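PDB 3IG2: phenylalanine--tRNA ligase beta subunit from Bacteroides fragilis, which forms, with the alpha subunit, the tetrameric synthetase that uses ATP to attach phenylalanine to tRNA(Phe). Local coordinates for residues N7-L12 against K149-D154; A171-T176 against L182-V187. One frame throughout, in Å; residues are numbered along the deposited sequence.

In the fold
Both contacts lie in the core domain of the beta subunit, which belongs to the class II synthetase-like fold. Contact 1 joins the N-terminal helix 6-19 to the C-terminal end of helix 134-150 at the surface. Contact 2 pairs strands 171-175 and 181-188, a buried hairpin in the larger mixed sheet, with helix 134-150 packed on one face. They come in series along the chain, contact 1 closing before contact 2 opens. Their centres are about 18 Å apart, although the nearest atoms approach to about 4 Å without touching. Helix 134-150 links them: its last residue meets helix 6-19, while L140 and F148 pack on the hairpin, so one helix bridges the N-terminal helix and the sheet within a single core domain.

Contact 1: residues N7-L12 against K149-D154; sequences NKLQNL and KRLGLD
R150 reaches over to L12, and L151 beside it packs on L9; no hydrogen bond crosses between N7-L12 and K149-D154. From its base, R150 starts with CB pointing toward helix 6-19, and CG stands opposite the backbone N (chi1 -168°). The chain then bends at chi2 and chi3, which turns one face of the guanidinium to L12. NE is the first atom to touch, 3.8 Å from L12 CG, and CZ comes closest, 3.7 Å from the same CG. L12 CG lies over the centre of that guanidinium face. Farther out, NH1 is 4.1 Å from L12 CD2, and NH2 is 4.0 Å from L12 CG. The two side chains cross at about a right angle, and the leucine meets the flat face of the group.

The second pair is purely apolar. The CD2 methyl of L151 sits 3.9 Å from L9 CB and 4.0 Å from L9 CD1. Just beyond, G152 ends helix 134-150 in a Schellman motif, with positive phi and its N bonded to K149 O.

The contact is a small surface seam between helix 6-19 and the end of helix 134-150. V13 and Q16 of the first helix also touch R150, while W209 of helix 209-212 packs against both L9 and L151.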
loop_
_atom_site.group_PDB
_atom_site.type_symbol
_atom_site.label_atom_id
_atom_site.label_comp_id
_atom_site.label_asym_id
_atom_site.label_seq_id
_atom_site.Cartn_x
_atom_site.Cartn_y
_atom_site.Cartn_z
ATOM N N ASN B 7 -23.432 -12.521 -8.681
ATOM C CA ASN B 7 -22.422 -13.294 -7.959
ATOM C C ASN B 7 -21.028 -12.829 -8.321
ATOM O O ASN B 7 -20.200 -12.645 -7.442
ATOM C CB ASN B 7 -22.600 -14.790 -8.234
ATOM C CG ASN B 7 -23.935 -15.315 -7.720
ATOM O OD1 ASN B 7 -24.154 -15.386 -6.502
ATOM N ND2 ASN B 7 -24.834 -15.679 -8.644
ATOM N N LYS B 8 -20.796 -12.630 -9.621
ATOM C CA LYS B 8 -19.546 -12.085 -10.126
ATOM C C LYS B 8 -19.226 -10.727 -9.477
ATOM O O LYS B 8 -18.132 -10.531 -8.933
ATOM C CB LYS B 8 -19.613 -11.962 -11.647
ATOM C CG LYS B 8 -18.276 -11.662 -12.310
ATOM C CD LYS B 8 -18.169 -12.346 -13.677
ATOM C CE LYS B 8 -17.997 -13.861 -13.540
ATOM N NZ LYS B 8 -17.297 -14.419 -14.727
ATOM N N LEU B 9 -20.196 -9.810 -9.499
ATOM C CA LEU B 9 -20.023 -8.473 -8.911
ATOM C C LEU B 9 -19.841 -8.500 -7.412
ATOM O O LEU B 9 -19.060 -7.723 -6.886
ATOM C CB LEU B 9 -21.170 -7.534 -9.290
ATOM C CG LEU B 9 -21.293 -7.208 -10.785
ATOM C CD1 LEU B 9 -22.560 -6.414 -11.040
ATOM C CD2 LEU B 9 -20.061 -6.454 -11.314
ATOM N N GLN B 10 -20.568 -9.370 -6.711
ATOM C CA GLN B 10 -20.383 -9.505 -5.278
ATOM C C GLN B 10 -18.935 -9.863 -4.962
ATOM O O GLN B 10 -18.353 -9.313 -4.037
ATOM C CB GLN B 10 -21.265 -10.613 -4.699
ATOM C CG GLN B 10 -22.731 -10.248 -4.554
ATOM C CD GLN B 10 -23.536 -11.349 -3.870
ATOM O OE1 GLN B 10 -23.230 -11.753 -2.731
ATOM N NE2 GLN B 10 -24.596 -11.816 -4.548
ATOM N N ASN B 11 -18.378 -10.800 -5.730
ATOM C CA ASN B 11 -17.002 -11.235 -5.543
ATOM C C ASN B 11 -16.045 -10.069 -5.810
ATOM O O ASN B 11 -15.113 -9.837 -5.027
ATOM C CB ASN B 11 -16.672 -12.438 -6.435
ATOM C CG ASN B 11 -15.202 -12.847 -6.335
ATOM O OD1 ASN B 11 -14.733 -13.282 -5.272
ATOM N ND2 ASN B 11 -14.465 -12.695 -7.441
ATOM N N LEU B 12 -16.304 -9.320 -6.886
ATOM C CA LEU B 12 -15.454 -8.198 -7.273
ATOM C C LEU B 12 -15.454 -7.129 -6.168
ATOM O O LEU B 12 -14.398 -6.612 -5.789
ATOM C CB LEU B 12 -15.939 -7.616 -8.598
ATOM C CG LEU B 12 -15.198 -7.838 -9.938
ATOM C CD1 LEU B 12 -14.108 -8.941 -9.951
ATOM C CD2 LEU B 12 -16.197 -8.013 -11.101
ATOM N N LYS B 149 -18.703 2.551 -8.969
ATOM C CA LYS B 149 -17.880 2.466 -10.173
ATOM C C LYS B 149 -17.635 1.024 -10.581
ATOM O O LYS B 149 -17.671 0.693 -11.776
ATOM C CB LYS B 149 -16.541 3.168 -9.959
ATOM C CG LYS B 149 -16.669 4.659 -9.927
ATOM C CD LYS B 149 -15.326 5.334 -9.680
ATOM C CE LYS B 149 -15.395 6.796 -10.081
ATOM N NZ LYS B 149 -14.144 7.548 -9.746
ATOM N N ARG B 150 -17.389 0.177 -9.575
ATOM C CA ARG B 150 -17.127 -1.233 -9.786
ATOM C C ARG B 150 -18.354 -1.890 -10.408
ATOM O O ARG B 150 -18.228 -2.800 -11.225
ATOM C CB ARG B 150 -16.741 -1.902 -8.463
ATOM C CG ARG B 150 -16.173 -3.317 -8.576
ATOM C CD ARG B 150 -15.637 -3.576 -9.962
ATOM N NE ARG B 150 -14.300 -4.124 -9.925
ATOM C CZ ARG B 150 -13.659 -4.596 -10.989
ATOM N NH1 ARG B 150 -14.243 -4.568 -12.181
ATOM N NH2 ARG B 150 -12.437 -5.090 -10.857
ATOM N N LEU B 151 -19.539 -1.395 -10.052
ATOM C CA LEU B 151 -20.780 -1.948 -10.609
ATOM C C LEU B 151 -21.113 -1.302 -11.946
ATOM O O LEU B 151 -22.122 -1.615 -12.542
ATOM C CB LEU B 151 -21.949 -1.811 -9.621
ATOM C CG LEU B 151 -21.741 -2.354 -8.180
ATOM C CD1 LEU B 151 -22.902 -2.038 -7.224
ATOM C CD2 LEU B 151 -21.490 -3.856 -8.180
ATOM N N GLY B 152 -20.267 -0.395 -12.415
ATOM C CA GLY B 152 -20.525 0.286 -13.684
ATOM C C GLY B 152 -21.698 1.252 -13.611
ATOM O O GLY B 152 -22.263 1.617 -14.650
ATOM N N LEU B 153 -22.068 1.659 -12.396
ATOM C CA LEU B 153 -23.157 2.611 -12.194
ATOM C C LEU B 153 -22.709 3.987 -12.609
ATOM O O LEU B 153 -21.572 4.393 -12.353
ATOM C CB LEU B 153 -23.622 2.652 -10.743
ATOM C CG LEU B 153 -24.994 2.132 -10.318
ATOM C CD1 LEU B 153 -25.264 2.698 -8.930
ATOM C CD2 LEU B 153 -26.122 2.558 -11.279
ATOM N N ASP B 154 -23.607 4.688 -13.283
ATOM C CA ASP B 154 -23.318 6.004 -13.816
ATOM C C ASP B 154 -23.636 7.040 -12.732
ATOM O O ASP B 154 -24.794 7.323 -12.468
ATOM C CB ASP B 154 -24.148 6.217 -15.088
ATOM C CG ASP B 154 -24.108 7.651 -15.596
ATOM O OD1 ASP B 154 -23.118 8.380 -15.336
ATOM O OD2 ASP B 154 -25.085 8.037 -16.278
#

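Contact 2: residues A171-T176 against L182-V187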
loop_
_atom_site.group_PDB
_atom_site.type_symbol
_atom_site.label_atom_id
_atom_site.label_comp_id
_atom_site.label_asym_id
_atom_site.label_seq_id
_atom_site.Cartn_x
_atom_site.Cartn_y
_atom_site.Cartn_z
ATOM N N ALA B 171 -26.464 12.041 7.353
ATOM C CA ALA B 171 -26.471 10.997 6.334
ATOM C C ALA B 171 -26.790 11.493 4.950
ATOM O O ALA B 171 -27.397 12.538 4.795
ATOM C CB ALA B 171 -27.458 9.905 6.710
ATOM N N LEU B 172 -26.424 10.691 3.955
ATOM C CA LEU B 172 -26.815 10.927 2.568
ATOM C C LEU B 172 -27.594 9.744 2.042
ATOM O O LEU B 172 -27.295 8.597 2.380
ATOM C CB LEU B 172 -25.587 11.149 1.680
ATOM C CG LEU B 172 -24.796 12.435 1.918
ATOM C CD1 LEU B 172 -23.537 12.492 1.045
ATOM C CD2 LEU B 172 -25.677 13.665 1.691
ATOM N N THR B 173 -28.592 10.027 1.214
ATOM C CA THR B 173 -29.288 8.962 0.481
ATOM C C THR B 173 -28.912 9.055 -0.987
ATOM O O THR B 173 -28.690 10.158 -1.510
ATOM C CB THR B 173 -30.807 9.074 0.589
ATOM O OG1 THR B 173 -31.229 10.342 0.052
ATOM C CG2 THR B 173 -31.237 8.974 2.045
ATOM N N VAL B 174 -28.856 7.903 -1.641
ATOM C CA VAL B 174 -28.568 7.848 -3.047
ATOM C C VAL B 174 -29.763 7.179 -3.679
ATOM O O VAL B 174 -30.175 6.112 -3.229
ATOM C CB VAL B 174 -27.284 7.067 -3.353
ATOM C CG1 VAL B 174 -27.046 7.013 -4.852
ATOM C CG2 VAL B 174 -26.079 7.735 -2.648
ATOM N N ASN B 175 -30.329 7.830 -4.702
ATOM C CA ASN B 175 -31.596 7.408 -5.303
ATOM C C ASN B 175 -31.543 7.464 -6.814
ATOM O O ASN B 175 -30.742 8.199 -7.367
ATOM C CB ASN B 175 -32.721 8.311 -4.792
ATOM C CG ASN B 175 -32.707 8.452 -3.276
ATOM O OD1 ASN B 175 -33.469 7.790 -2.592
ATOM N ND2 ASN B 175 -31.826 9.320 -2.749
ATOM N N THR B 176 -32.378 6.692 -7.486
ATOM C CA THR B 176 -32.534 6.876 -8.933
ATOM C C THR B 176 -33.333 8.162 -9.159
ATOM O O THR B 176 -33.945 8.710 -8.219
ATOM C CB THR B 176 -33.266 5.691 -9.638
ATOM O OG1 THR B 176 -34.594 5.561 -9.118
ATOM C CG2 THR B 176 -32.512 4.383 -9.437
ATOM N N LEU B 182 -31.111 3.467 -3.461
ATOM C CA LEU B 182 -30.034 2.558 -3.836
ATOM C C LEU B 182 -29.022 2.382 -2.722
ATOM O O LEU B 182 -28.427 1.323 -2.590
ATOM C CB LEU B 182 -29.307 3.069 -5.074
ATOM C CG LEU B 182 -30.109 3.279 -6.357
ATOM C CD1 LEU B 182 -29.224 3.925 -7.405
ATOM C CD2 LEU B 182 -30.728 1.993 -6.913
ATOM N N ALA B 183 -28.840 3.438 -1.925
ATOM C CA ALA B 183 -27.888 3.428 -0.840
ATOM C C ALA B 183 -28.224 4.512 0.169
ATOM O O ALA B 183 -28.864 5.522 -0.149
ATOM C CB ALA B 183 -26.457 3.626 -1.371
ATOM N N THR B 184 -27.811 4.262 1.398
ATOM C CA THR B 184 -27.915 5.220 2.474
ATOM C C THR B 184 -26.613 5.090 3.284
ATOM O O THR B 184 -26.156 3.977 3.548
ATOM C CB THR B 184 -29.112 4.856 3.379
ATOM O OG1 THR B 184 -30.348 4.939 2.639
ATOM C CG2 THR B 184 -29.180 5.756 4.553
ATOM N N PHE B 185 -26.001 6.207 3.666
ATOM C CA PHE B 185 -24.755 6.103 4.438
ATOM C C PHE B 185 -24.527 7.363 5.236
ATOM O O PHE B 185 -24.859 8.437 4.783
ATOM C CB PHE B 185 -23.532 5.807 3.545
ATOM C CG PHE B 185 -23.293 6.843 2.473
ATOM C CD1 PHE B 185 -22.462 7.940 2.712
ATOM C CD2 PHE B 185 -23.873 6.708 1.222
ATOM C CE1 PHE B 185 -22.236 8.885 1.736
ATOM C CE2 PHE B 185 -23.652 7.655 0.237
ATOM C CZ PHE B 185 -22.835 8.741 0.497
ATOM N N GLY B 186 -23.934 7.208 6.412
ATOM C CA GLY B 186 -23.674 8.324 7.294
ATOM C C GLY B 186 -23.152 7.941 8.670
ATOM O O GLY B 186 -22.668 6.837 8.867
ATOM N N VAL B 187 -23.245 8.897 9.600
ATOM C CA VAL B 187 -22.697 8.778 10.949
ATOM C C VAL B 187 -23.803 8.237 11.827
ATOM O O VAL B 187 -24.884 8.812 11.861
ATOM C CB VAL B 187 -22.270 10.172 11.473
ATOM C CG1 VAL B 187 -21.790 10.116 12.915
ATOM C CG2 VAL B 187 -21.193 10.791 10.548
#
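Five backbone hydrogen bonds join A171-T176 to L182-V187, two antiparallel strands whose axes come within 4.6 Å. L172 and F185 form a reciprocal hydrogen-bonded pair: L172 N reaches F185 O at 2.9 Å, nearly straight at 173°, and F185 N returns the bond to L172 O. At V174 the pattern changes. Its N donates to A183 O at 2.8 Å, but its O accepts two bonds, from L182 N at 2.8 Å and from A183 N at 3.3 Å. Two residues thus face one, a classic beta bulge.

The apolar contacts gather on the face carrying L172, V174, A183 and F185. F185 CG lies between its backbone N and carbonyl carbon (chi1 58°), which carries the ring toward the partner strand. L172 CB makes a CH-pi contact over one ring face, 4.2 Å from the F185 centroid and offset toward the rim, while V174 CG2 meets the ring edge at F185 CE2, 3.8 Å away. Helix 134-150 packs on this side through F148 and L140.

The other face carries T173 and T184, with A171. N175 ND2 donates to T173 OG1 at 3.0 Å, with the acceptor in the amide plane, and also bonds V159 O. R181 engages both N175 OD1 and T184 OG1.

Further backbone bonds tie T173 to G161 and T184 to D206, so this bulged beta hairpin is built in toward one end of the mixed sheet, between strands 159-163 and 200-207, as part of the class II synthetase-like core.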